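Local structure of protein-glutamine gamma-glutamyltransferase (Pseudomonas aeruginosa PAO1, 6G49) at residues F242-L254 and Q283-P295. The protein shows transglutaminase activity in vitro, joining protein glutamine and lysine side chains, through its periplasmic domain, and is critical for the viability of the bacterium. Residues are numbered along the deposited sequence; the frame is centred on the assembly and turned at random.
Sequences FCAHYAGAMAFVL and QFDAHAWVEYWQP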
loop_
_atom_site.group_PDB
_atom_site.type_symbol
_atom_site.label_atom_id
_atom_site.label_comp_id
_atom_site.label_asym_id
_atom_site.label_seq_id
_atom_site.Cartn_x
_atom_site.Cartn_y
_atom_site.Cartn_z
ATOM N N PHE A 242 13.471 -0.064 -3.440
ATOM C CA PHE A 242 12.500 -1.083 -3.288
ATOM C C PHE A 242 11.120 -0.409 -3.146
ATOM O O PHE A 242 10.982 0.769 -3.429
ATOM C CB PHE A 242 12.892 -2.022 -2.145
ATOM C CG PHE A 242 12.200 -3.351 -2.121
ATOM C CD1 PHE A 242 12.351 -4.247 -3.190
ATOM C CD2 PHE A 242 11.411 -3.773 -1.052
ATOM C CE1 PHE A 242 11.741 -5.485 -3.150
ATOM C CE2 PHE A 242 10.797 -5.017 -1.037
ATOM C CZ PHE A 242 10.935 -5.862 -2.121
ATOM N N CYS A 243 10.091 -1.177 -2.802
ATOM C CA CYS A 243 8.706 -0.651 -2.989
ATOM C C CYS A 243 8.484 0.615 -2.163
ATOM O O CYS A 243 7.748 1.468 -2.642
ATOM C CB CYS A 243 7.641 -1.674 -2.653
ATOM S SG CYS A 243 7.868 -2.429 -1.033
ATOM N N ALA A 244 9.082 0.749 -0.985
ATOM C CA ALA A 244 8.813 1.962 -0.151
ATOM C C ALA A 244 9.396 3.232 -0.794
ATOM O O ALA A 244 8.822 4.307 -0.666
ATOM C CB ALA A 244 9.381 1.837 1.206
ATOM N N HIS A 245 10.530 3.125 -1.503
ATOM C CA HIS A 245 11.051 4.249 -2.276
ATOM C C HIS A 245 10.012 4.716 -3.284
ATOM O O HIS A 245 9.724 5.944 -3.424
ATOM C CB HIS A 245 12.366 3.903 -3.027
ATOM C CG HIS A 245 13.497 3.581 -2.136
ATOM N ND1 HIS A 245 13.625 2.369 -1.510
ATOM C CD2 HIS A 245 14.552 4.338 -1.781
ATOM C CE1 HIS A 245 14.732 2.389 -0.790
ATOM N NE2 HIS A 245 15.335 3.575 -0.954
ATOM N N TYR A 246 9.433 3.808 -4.079
ATOM C CA TYR A 246 8.553 4.152 -5.147
ATOM C C TYR A 246 7.221 4.685 -4.591
ATOM O O TYR A 246 6.719 5.683 -5.026
ATOM C CB TYR A 246 8.263 2.949 -6.065
ATOM C CG TYR A 246 9.469 2.596 -6.909
ATOM C CD1 TYR A 246 10.446 1.730 -6.450
ATOM C CD2 TYR A 246 9.638 3.188 -8.139
ATOM C CE1 TYR A 246 11.607 1.501 -7.162
ATOM C CE2 TYR A 246 10.781 2.937 -8.873
ATOM C CZ TYR A 246 11.750 2.095 -8.405
ATOM O OH TYR A 246 12.870 1.881 -9.192
ATOM N N ALA A 247 6.670 3.963 -3.611
ATOM C CA ALA A 247 5.368 4.347 -3.046
ATOM C C ALA A 247 5.474 5.711 -2.335
ATOM O O ALA A 247 4.610 6.556 -2.522
ATOM C CB ALA A 247 4.844 3.299 -2.092
ATOM N N GLY A 248 6.495 5.860 -1.505
ATOM C CA GLY A 248 6.715 7.101 -0.737
ATOM C C GLY A 248 6.981 8.251 -1.648
ATOM O O GLY A 248 6.376 9.339 -1.512
ATOM N N ALA A 249 7.803 8.044 -2.689
ATOM C CA ALA A 249 8.082 9.163 -3.595
ATOM C C ALA A 249 6.867 9.549 -4.406
ATOM O O ALA A 249 6.568 10.761 -4.597
ATOM C CB ALA A 249 9.232 8.874 -4.528
ATOM N N MET A 250 6.079 8.581 -4.869
ATOM C CA MET A 250 4.891 8.891 -5.617
ATOM C C MET A 250 3.889 9.622 -4.720
ATOM O O MET A 250 3.273 10.615 -5.172
ATOM C CB MET A 250 4.197 7.660 -6.183
ATOM C CG MET A 250 3.065 7.971 -7.087
ATOM S SD MET A 250 2.326 6.470 -7.818
ATOM C CE MET A 250 1.087 7.163 -8.902
ATOM N N ALA A 251 3.689 9.132 -3.490
ATOM C CA ALA A 251 2.747 9.801 -2.594
ATOM C C ALA A 251 3.209 11.243 -2.311
ATOM O O ALA A 251 2.369 12.169 -2.276
ATOM C CB ALA A 251 2.556 9.020 -1.326
ATOM N N PHE A 252 4.502 11.439 -2.100
ATOM C CA PHE A 252 5.088 12.782 -1.887
ATOM C C PHE A 252 4.718 13.709 -3.033
ATOM O O PHE A 252 4.196 14.822 -2.795
ATOM C CB PHE A 252 6.592 12.704 -1.717
ATOM C CG PHE A 252 7.231 14.034 -1.442
ATOM C CD1 PHE A 252 7.414 14.953 -2.458
ATOM C CD2 PHE A 252 7.624 14.337 -0.164
ATOM C CE1 PHE A 252 7.968 16.197 -2.181
ATOM C CE2 PHE A 252 8.191 15.588 0.128
ATOM C CZ PHE A 252 8.380 16.495 -0.896
ATOM N N VAL A 253 4.998 13.281 -4.267
ATOM C CA VAL A 253 4.797 14.141 -5.431
ATOM C C VAL A 253 3.319 14.444 -5.599
ATOM O O VAL A 253 2.939 15.589 -5.869
ATOM C CB VAL A 253 5.417 13.551 -6.710
ATOM C CG1 VAL A 253 5.075 14.387 -7.941
ATOM C CG2 VAL A 253 6.897 13.460 -6.542
ATOM N N LEU A 254 2.433 13.450 -5.372
ATOM C CA LEU A 254 0.977 13.693 -5.484
ATOM C C LEU A 254 0.529 14.735 -4.455
ATOM O O LEU A 254 -0.219 15.684 -4.823
ATOM C CB LEU A 254 0.194 12.386 -5.345
ATOM C CG LEU A 254 0.350 11.368 -6.470
ATOM C CD1 LEU A 254 -0.428 10.121 -6.138
ATOM C CD2 LEU A 254 -0.057 11.904 -7.833
ATOM N N GLN A 283 7.117 -13.157 4.515
ATOM C CA GLN A 283 7.534 -11.775 4.767
ATOM C C GLN A 283 8.144 -11.193 3.505
ATOM O O GLN A 283 8.044 -9.938 3.284
ATOM C CB GLN A 283 8.471 -11.673 5.982
ATOM C CG GLN A 283 7.838 -12.007 7.303
ATOM C CD GLN A 283 6.601 -11.221 7.664
ATOM O OE1 GLN A 283 6.376 -10.144 7.076
ATOM N NE2 GLN A 283 5.880 -11.692 8.676
ATOM N N PHE A 284 8.779 -11.977 2.620
ATOM C CA PHE A 284 9.369 -11.441 1.418
ATOM C C PHE A 284 8.333 -10.860 0.455
ATOM O O PHE A 284 8.743 -10.162 -0.517
ATOM C CB PHE A 284 10.310 -12.438 0.718
ATOM C CG PHE A 284 9.724 -13.773 0.304
ATOM C CD1 PHE A 284 8.727 -13.901 -0.637
ATOM C CD2 PHE A 284 10.167 -14.940 0.924
ATOM C CE1 PHE A 284 8.229 -15.142 -0.996
ATOM C CE2 PHE A 284 9.650 -16.186 0.567
ATOM C CZ PHE A 284 8.676 -16.277 -0.379
ATOM N N ASP A 285 7.060 -11.182 0.654
ATOM C CA ASP A 285 5.972 -10.627 -0.145
ATOM C C ASP A 285 5.526 -9.253 0.387
ATOM O O ASP A 285 4.559 -8.671 -0.178
ATOM C CB ASP A 285 4.792 -11.569 -0.168
ATOM C CG ASP A 285 5.066 -12.875 -0.910
ATOM O OD1 ASP A 285 5.749 -12.802 -1.934
ATOM O OD2 ASP A 285 4.704 -13.944 -0.375
ATOM N N ALA A 286 6.167 -8.718 1.417
ATOM C CA ALA A 286 5.803 -7.388 1.985
ATOM C C ALA A 286 5.931 -6.349 0.874
ATOM O O ALA A 286 6.851 -6.379 0.029
ATOM C CB ALA A 286 6.635 -7.032 3.163
ATOM N N HIS A 287 4.952 -5.443 0.830
ATOM C CA HIS A 287 4.845 -4.511 -0.285
ATOM C C HIS A 287 4.196 -3.216 0.200
ATOM O O HIS A 287 3.495 -3.197 1.173
ATOM C CB HIS A 287 4.049 -5.173 -1.403
ATOM C CG HIS A 287 4.182 -4.542 -2.735
ATOM N ND1 HIS A 287 5.425 -4.374 -3.290
ATOM C CD2 HIS A 287 3.265 -4.060 -3.595
ATOM C CE1 HIS A 287 5.255 -3.807 -4.494
ATOM N NE2 HIS A 287 3.935 -3.576 -4.706
ATOM N N ALA A 288 4.467 -2.167 -0.556
ATOM C CA ALA A 288 3.923 -0.835 -0.329
ATOM C C ALA A 288 3.507 -0.239 -1.653
ATOM O O ALA A 288 4.213 -0.388 -2.671
ATOM C CB ALA A 288 4.927 0.047 0.355
ATOM N N TRP A 289 2.329 0.397 -1.676
ATOM C CA TRP A 289 1.786 1.007 -2.828
ATOM C C TRP A 289 1.094 2.329 -2.421
ATOM O O TRP A 289 1.333 2.830 -1.305
ATOM C CB TRP A 289 0.908 0.054 -3.635
ATOM C CG TRP A 289 -0.278 -0.512 -2.908
ATOM C CD1 TRP A 289 -1.585 -0.141 -3.039
ATOM C CD2 TRP A 289 -0.284 -1.671 -2.045
ATOM N NE1 TRP A 289 -2.394 -0.918 -2.249
ATOM C CE2 TRP A 289 -1.631 -1.875 -1.644
ATOM C CE3 TRP A 289 0.700 -2.511 -1.503
ATOM C CZ2 TRP A 289 -2.016 -2.918 -0.791
ATOM C CZ3 TRP A 289 0.303 -3.546 -0.686
ATOM C CH2 TRP A 289 -1.030 -3.721 -0.312
ATOM N N VAL A 290 0.286 2.861 -3.323
ATOM C CA VAL A 290 -0.294 4.221 -3.147
ATOM C C VAL A 290 -1.805 4.138 -3.362
ATOM O O VAL A 290 -2.318 3.376 -4.167
ATOM C CB VAL A 290 0.365 5.223 -4.109
ATOM C CG1 VAL A 290 -0.289 6.616 -4.033
ATOM C CG2 VAL A 290 1.848 5.312 -3.830
ATOM N N GLU A 291 -2.526 5.025 -2.678
ATOM C CA GLU A 291 -3.898 5.392 -3.117
ATOM C C GLU A 291 -4.025 6.905 -3.050
ATOM O O GLU A 291 -3.424 7.586 -2.174
ATOM C CB GLU A 291 -4.990 4.645 -2.352
ATOM C CG GLU A 291 -5.017 4.901 -0.874
ATOM C CD GLU A 291 -5.994 4.013 -0.115
ATOM O OE1 GLU A 291 -6.122 4.175 1.102
ATOM O OE2 GLU A 291 -6.602 3.138 -0.747
ATOM N N TYR A 292 -4.827 7.422 -3.970
ATOM C CA TYR A 292 -5.066 8.844 -4.063
ATOM C C TYR A 292 -6.575 9.070 -4.204
ATOM O O TYR A 292 -7.337 8.220 -4.689
ATOM C CB TYR A 292 -4.274 9.471 -5.211
ATOM C CG TYR A 292 -4.728 9.088 -6.602
ATOM C CD1 TYR A 292 -4.416 7.846 -7.164
ATOM C CD2 TYR A 292 -5.577 9.915 -7.302
ATOM C CE1 TYR A 292 -4.940 7.487 -8.407
ATOM C CE2 TYR A 292 -6.074 9.562 -8.553
ATOM C CZ TYR A 292 -5.758 8.355 -9.095
ATOM O OH TYR A 292 -6.286 8.118 -10.332
ATOM N N TRP A 293 -6.969 10.301 -3.893
ATOM C CA TRP A 293 -8.370 10.653 -3.843
ATOM C C TRP A 293 -8.683 11.701 -4.897
ATOM O O TRP A 293 -7.921 12.640 -5.126
ATOM C CB TRP A 293 -8.725 11.204 -2.453
ATOM C CG TRP A 293 -10.196 11.473 -2.302
ATOM C CD1 TRP A 293 -11.180 10.585 -1.945
ATOM C CD2 TRP A 293 -10.852 12.730 -2.564
ATOM N NE1 TRP A 293 -12.404 11.210 -2.015
ATOM C CE2 TRP A 293 -12.230 12.508 -2.400
ATOM C CE3 TRP A 293 -10.395 13.984 -2.967
ATOM C CZ2 TRP A 293 -13.177 13.522 -2.573
ATOM C CZ3 TRP A 293 -11.331 14.983 -3.177
ATOM C CH2 TRP A 293 -12.689 14.760 -2.918
ATOM N N GLN A 294 -9.884 11.557 -5.426
ATOM C CA GLN A 294 -10.451 12.627 -6.278
ATOM C C GLN A 294 -11.957 12.631 -6.077
ATOM O O GLN A 294 -12.585 11.663 -5.659
ATOM C CB GLN A 294 -10.050 12.404 -7.735
ATOM C CG GLN A 294 -10.771 11.251 -8.400
ATOM C CD GLN A 294 -10.074 10.889 -9.676
ATOM O OE1 GLN A 294 -9.456 9.828 -9.789
ATOM N NE2 GLN A 294 -10.138 11.804 -10.630
ATOM N N PRO A 295 -12.594 13.786 -6.338
ATOM C CA PRO A 295 -14.045 13.872 -6.248
ATOM C C PRO A 295 -14.759 12.812 -7.080
ATOM O O PRO A 295 -14.315 12.440 -8.129
ATOM C CB PRO A 295 -14.327 15.285 -6.807
ATOM C CG PRO A 295 -13.076 16.078 -6.470
ATOM C CD PRO A 295 -11.945 15.078 -6.641
#
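Val290, Cys243 and Ala247 have the largest shares of this buried contact, in which helix 243-254 lies along strand 286-294, the two axes 14° from parallel and 6.9 Å apart at their closest. Val290 lays its CG2 branch against the helix backbone, 3.3 Å from Ala247 O, and the same methyl touches Met250 CB; its other branch, CG1, stands anti to the backbone N (chi1 175°) and meets Leu254 CD1. That leucine methyl also rests on Tyr292 CB at 4.0 Å. Two turns before Leu254, Ala247 CB packs against Ala288 CB and sits 3.6 Å from Trp289 O; small side chains here allow the close approach of helix and strand. At the first turn of the helix Cys243 SG, set between its own backbone N and carbonyl carbon (chi1 51°), lies 3.4 Å from Ala288 N, while Cys243 CB is 3.6 Å from His287 ND1. The imidazole lies obliquely to the sulfur, SG being 3.9 Å from ND1, and its NE2 is hydrogen-bonded to Asp303. This is consistent with the Cys-His-Asp triad of the transglutaminase-like superfamily, with the probable nucleophile at the helix N-terminus and the histidine on the strand; apolar packing farther along thus joins the two elements that present sulfur and imidazole to each other.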